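Local structure of phosphodiesterase (Pseudomonas aeruginosa, 4G75) at residues F148-T153 and T273-G278; D91-D96 and W129-I134. The protein probably kills rival bacteria as a colicin M-like bacteriocin, a magnesium-binding phosphodiesterase thought to hydrolyse the lipid-linked precursor of peptidoglycan. All blocks are in the same frame, centred on the assembly; numbering follows the deposited sequence.

Contact 1 of 2, residues F148-T153 and T273-G278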
# COMPACT_ATOMS: atom_id res chain seq x y z
N PHE A 148 5.53 -0.06 -3.10
CA PHE A 148 6.39 0.36 -4.20
C PHE A 148 7.84 0.48 -3.73
O PHE A 148 8.77 0.06 -4.41
CB PHE A 148 5.89 1.69 -4.76
CG PHE A 148 6.72 2.22 -5.88
CD1 PHE A 148 6.83 1.51 -7.06
CD2 PHE A 148 7.39 3.43 -5.76
CE1 PHE A 148 7.61 1.99 -8.10
CE2 PHE A 148 8.16 3.93 -6.80
CZ PHE A 148 8.28 3.20 -7.97
N ALA A 149 8.02 1.06 -2.55
CA ALA A 149 9.36 1.20 -2.01
C ALA A 149 10.01 -0.17 -1.83
O ALA A 149 11.19 -0.35 -2.11
CB ALA A 149 9.32 1.97 -0.70
N HIS A 150 9.23 -1.15 -1.38
CA HIS A 150 9.77 -2.49 -1.19
C HIS A 150 10.13 -3.17 -2.51
O HIS A 150 11.04 -4.01 -2.58
CB HIS A 150 8.81 -3.37 -0.38
CG HIS A 150 9.43 -4.65 0.07
ND1 HIS A 150 10.18 -4.74 1.23
CD2 HIS A 150 9.47 -5.88 -0.50
CE1 HIS A 150 10.62 -5.98 1.37
NE2 HIS A 150 10.21 -6.69 0.33
N TYR A 151 9.41 -2.82 -3.56
CA TYR A 151 9.72 -3.28 -4.91
C TYR A 151 11.11 -2.77 -5.31
O TYR A 151 11.94 -3.52 -5.86
CB TYR A 151 8.64 -2.75 -5.86
CG TYR A 151 8.82 -3.05 -7.32
CD1 TYR A 151 8.93 -4.37 -7.78
CD2 TYR A 151 8.82 -2.03 -8.26
CE1 TYR A 151 9.07 -4.64 -9.13
CE2 TYR A 151 8.96 -2.29 -9.61
CZ TYR A 151 9.09 -3.59 -10.04
OH TYR A 151 9.22 -3.85 -11.39
N LEU A 152 11.39 -1.51 -5.00
CA LEU A 152 12.65 -0.89 -5.38
C LEU A 152 13.85 -1.35 -4.56
O LEU A 152 14.97 -1.43 -5.08
CB LEU A 152 12.56 0.64 -5.28
CG LEU A 152 11.46 1.33 -6.09
CD1 LEU A 152 11.67 2.84 -6.10
CD2 LEU A 152 11.40 0.80 -7.51
N THR A 153 13.63 -1.66 -3.28
CA THR A 153 14.74 -1.84 -2.35
C THR A 153 14.67 -3.06 -1.44
O THR A 153 15.62 -3.34 -0.71
CB THR A 153 14.91 -0.59 -1.44
OG1 THR A 153 13.71 -0.40 -0.68
CG2 THR A 153 15.18 0.66 -2.28
N THR A 273 12.99 -5.54 -7.87
CA THR A 273 12.55 -6.89 -8.25
C THR A 273 11.20 -7.21 -7.62
O THR A 273 10.90 -6.75 -6.52
CB THR A 273 13.61 -7.95 -7.87
OG1 THR A 273 13.38 -9.16 -8.60
CG2 THR A 273 13.58 -8.23 -6.37
N PRO A 274 10.37 -7.99 -8.32
CA PRO A 274 9.09 -8.38 -7.74
C PRO A 274 9.28 -9.14 -6.43
O PRO A 274 10.34 -9.72 -6.18
CB PRO A 274 8.49 -9.31 -8.81
CG PRO A 274 9.14 -8.87 -10.08
CD PRO A 274 10.54 -8.52 -9.69
N TYR A 275 8.25 -9.13 -5.59
CA TYR A 275 8.30 -9.90 -4.36
C TYR A 275 6.90 -10.38 -4.02
O TYR A 275 5.92 -9.77 -4.44
CB TYR A 275 8.85 -9.04 -3.22
CG TYR A 275 7.99 -7.84 -2.90
CD1 TYR A 275 7.05 -7.89 -1.87
CD2 TYR A 275 8.11 -6.67 -3.64
CE1 TYR A 275 6.26 -6.79 -1.58
CE2 TYR A 275 7.32 -5.56 -3.35
CZ TYR A 275 6.40 -5.63 -2.32
OH TYR A 275 5.63 -4.53 -2.04
N PRO A 276 6.80 -11.48 -3.26
CA PRO A 276 5.51 -12.04 -2.86
C PRO A 276 4.86 -11.24 -1.74
O PRO A 276 5.54 -10.84 -0.80
CB PRO A 276 5.86 -13.43 -2.31
CG PRO A 276 7.34 -13.54 -2.32
CD PRO A 276 7.94 -12.23 -2.70
N ILE A 277 3.56 -11.02 -1.85
CA ILE A 277 2.81 -10.47 -0.73
C ILE A 277 1.92 -11.59 -0.19
O ILE A 277 0.98 -12.03 -0.85
CB ILE A 277 1.98 -9.23 -1.13
CG1 ILE A 277 2.92 -8.07 -1.47
CG2 ILE A 277 1.04 -8.82 0.00
CD1 ILE A 277 2.21 -6.82 -2.00
N GLY A 278 2.25 -12.06 1.00
CA GLY A 278 1.39 -13.00 1.69
C GLY A 278 0.17 -12.24 2.19
O GLY A 278 0.27 -11.07 2.57
O HOH W 1 11.68 -6.59 -3.82
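Where strand 275-278 enters the mixed beta sheet of the colicin M-like region, Tyr275 meets helix 143-153 in a T-shaped (edge-to-face) stack with His150. The imidazole brings its edge to the face of the phenol ring; centroids are 4.3 Å apart and planes 71° apart. His150 CD2 stands over the middle of that face, and its distance to Tyr275 CD1 is 3.4 Å. A C-H of an imidazole, polarised by the neighbouring nitrogen, is well suited to meet an aromatic pi cloud. With CG anti to the backbone N (chi1 -168°), His150 reaches out from the helix toward the strand, and its NE2 is hydrogen-bonded to the carbonyl of Lys157, which should fix the ring's rotation. A tyrosine suits position 275 because it can both present a ring face to His150 and reach the helix with its hydroxyl, which bonds to the carbonyl of Ala147; its CE2 lies 4.0 Å from Tyr151 CB.

Two residues before Tyr275 the backbones join: Thr273 N donates to Tyr151 O over 3.0 Å with an N-H...O angle of 159°. A water lies within hydrogen-bonding distance of both His150 O (2.9 Å) and Thr273 O (2.8 Å), though it has more acceptors around it than protons to give. The Tyr151 ring has Pro274 N at its edge, 3.7 Å from CE1, and its CE1 packs against Pro274 CD; the proline's compact, puckered ring gives an apolar surface there.

The side chain of Tyr275 is about 11 Å from the bound magnesium ion, and its ring also meets Tyr243 of strand 229-243. Met159 of strand 159-160 touches both His150 and Tyr275, while Ala149 and Leu152 of the helix turn to helix 81-102.

Contact 2 of 2, residues D91-D96 and W129-I134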
# COMPACT_ATOMS: atom_id res chain seq x y z
N ASP A 91 11.73 6.57 3.69
CA ASP A 91 10.85 6.99 4.79
C ASP A 91 9.46 6.38 4.73
O ASP A 91 8.89 6.01 5.76
CB ASP A 91 10.72 8.51 4.83
CG ASP A 91 11.97 9.19 5.36
OD1 ASP A 91 12.79 8.50 6.01
OD2 ASP A 91 12.12 10.41 5.14
N LEU A 92 8.90 6.31 3.53
CA LEU A 92 7.52 5.85 3.36
C LEU A 92 7.23 4.46 3.96
O LEU A 92 6.22 4.28 4.64
CB LEU A 92 7.08 5.97 1.90
CG LEU A 92 6.75 7.40 1.46
CD1 LEU A 92 6.81 7.55 -0.05
CD2 LEU A 92 5.40 7.87 2.01
N PRO A 93 8.10 3.47 3.72
CA PRO A 93 7.79 2.16 4.32
C PRO A 93 7.87 2.19 5.84
O PRO A 93 7.16 1.43 6.51
CB PRO A 93 8.89 1.24 3.78
CG PRO A 93 9.46 1.93 2.62
CD PRO A 93 9.26 3.40 2.82
N GLN A 94 8.72 3.05 6.39
CA GLN A 94 8.85 3.16 7.84
C GLN A 94 7.60 3.81 8.44
O GLN A 94 7.13 3.39 9.49
CB GLN A 94 10.11 3.93 8.23
CG GLN A 94 10.33 4.02 9.74
CD GLN A 94 10.71 2.69 10.35
OE1 GLN A 94 11.72 2.10 9.98
NE2 GLN A 94 9.89 2.20 11.28
N ALA A 95 7.07 4.82 7.75
CA ALA A 95 5.83 5.46 8.18
C ALA A 95 4.68 4.45 8.20
O ALA A 95 3.89 4.40 9.14
CB ALA A 95 5.49 6.63 7.26
N ASP A 96 4.60 3.64 7.16
CA ASP A 96 3.55 2.64 7.11
C ASP A 96 3.69 1.66 8.27
O ASP A 96 2.69 1.31 8.92
CB ASP A 96 3.56 1.87 5.78
CG ASP A 96 2.33 1.01 5.62
OD1 ASP A 96 1.26 1.59 5.34
OD2 ASP A 96 2.43 -0.22 5.79
N TRP A 129 19.38 0.21 3.52
CA TRP A 129 18.08 -0.35 3.13
C TRP A 129 17.66 -1.59 3.91
O TRP A 129 16.49 -1.96 3.92
CB TRP A 129 18.07 -0.65 1.63
CG TRP A 129 18.27 0.57 0.77
CD1 TRP A 129 19.39 0.89 0.05
CD2 TRP A 129 17.34 1.64 0.56
NE1 TRP A 129 19.21 2.09 -0.61
CE2 TRP A 129 17.96 2.57 -0.31
CE3 TRP A 129 16.04 1.90 1.01
CZ2 TRP A 129 17.32 3.73 -0.73
CZ3 TRP A 129 15.41 3.06 0.59
CH2 TRP A 129 16.05 3.95 -0.27
N ASP A 130 18.62 -2.26 4.55
CA ASP A 130 18.34 -3.51 5.25
C ASP A 130 17.51 -3.28 6.52
O ASP A 130 18.03 -2.83 7.54
CB ASP A 130 19.64 -4.24 5.59
CG ASP A 130 19.40 -5.61 6.18
OD1 ASP A 130 18.39 -6.25 5.82
OD2 ASP A 130 20.24 -6.07 7.00
N ARG A 131 16.22 -3.60 6.45
CA ARG A 131 15.32 -3.38 7.57
C ARG A 131 14.34 -4.55 7.67
O ARG A 131 13.16 -4.41 7.36
CB ARG A 131 14.58 -2.05 7.40
CG ARG A 131 15.51 -0.83 7.36
CD ARG A 131 14.75 0.48 7.15
NE ARG A 131 14.27 0.64 5.77
CZ ARG A 131 13.54 1.67 5.35
NH1 ARG A 131 13.21 2.64 6.19
NH2 ARG A 131 13.14 1.73 4.09
N PRO A 132 14.83 -5.72 8.12
CA PRO A 132 14.05 -6.96 8.07
C PRO A 132 12.81 -6.93 8.97
O PRO A 132 11.88 -7.69 8.73
CB PRO A 132 15.03 -8.02 8.59
CG PRO A 132 16.37 -7.35 8.63
CD PRO A 132 16.11 -5.90 8.81
N LYS A 133 12.81 -6.07 9.98
CA LYS A 133 11.67 -5.96 10.88
C LYS A 133 10.42 -5.44 10.18
O LYS A 133 9.30 -5.73 10.58
CB LYS A 133 12.00 -5.07 12.08
CG LYS A 133 12.82 -5.75 13.16
CD LYS A 133 12.77 -4.95 14.46
CE LYS A 133 13.16 -5.81 15.66
NZ LYS A 133 12.73 -5.21 16.95
N ILE A 134 10.61 -4.65 9.13
CA ILE A 134 9.47 -4.14 8.38
C ILE A 134 8.94 -5.24 7.45
O ILE A 134 9.45 -5.43 6.35
CB ILE A 134 9.84 -2.89 7.57
CG1 ILE A 134 10.42 -1.81 8.49
CG2 ILE A 134 8.63 -2.35 6.83
CD1 ILE A 134 10.91 -0.57 7.75
O HOH W 2 13.74 3.24 8.83
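Pro93, Gln94, Arg131 and Ile134 join a kinked turn of helix 81-102 to an irregular loop that folds back on it through a type I beta turn from Arg131 to Ile134. The turn, closed by Ile134 N bonding to Arg131 O, brings the side chains at its two ends to the same helix surface. A proline is at home at the kink, since its nitrogen has no hydrogen to give to the preceding turn, and its ring supplies an apolar surface: Pro93 CG lies 4.0 Å from Arg131 NH2, the two side chains crossing at about a right angle.

Arg131 runs extended from CA to CD, then bends at chi3 (-74°), which lays its guanidinium beside the helix. NH1 comes to 3.9 Å from Gln94 CB and is also hydrogen-bonded to the carbonyl of Phe90, whose ring forms a cation-pi pair with the same arginine. The long, multi-donor side chain can thus serve apolar and polar neighbours at once.

Gln94 leaves the helix with CG anti to the backbone N and then folds at chi2 (71°), turning OE1 toward the loop while NE2 bonds to Asn98. Its amide plane stands 60° from the guanidinium plane. Ile134, branched and apolar, sends CD1 to 3.6 Å from Gln94 OE1, and the same methyl sits over one guanidinium face, toward the rim, while CG2 nears the carbonyl of Pro93.

No direct hydrogen bond crosses the contact; instead a water in the guanidinium plane accepts from Arg131 NH1 at 2.8 Å and donates to Gln94 OE1 at 2.6 Å.

The two contacts lie in series along the chain: contact 2 closes before contact 1 opens, yet their centres are 12 Å apart in space. Helix 143-153 and helix 81-102 connect them. Ala149 CB packs 3.3 Å from Pro93 CG, and Thr153 CG2 lies 3.6 Å from Trp129 CE3, so each segment of contact 2 touches the helix of contact 1. Together they form a continuous path from the loop at 129-134 through two helices to strand 275-278 in the mixed sheet. Contact 1 therefore ties the helical part to the sheet whose strands carry Glu213 and Asp241, two of the magnesium ligands, while contact 2, away from that site, joins the loop to helix 81-102.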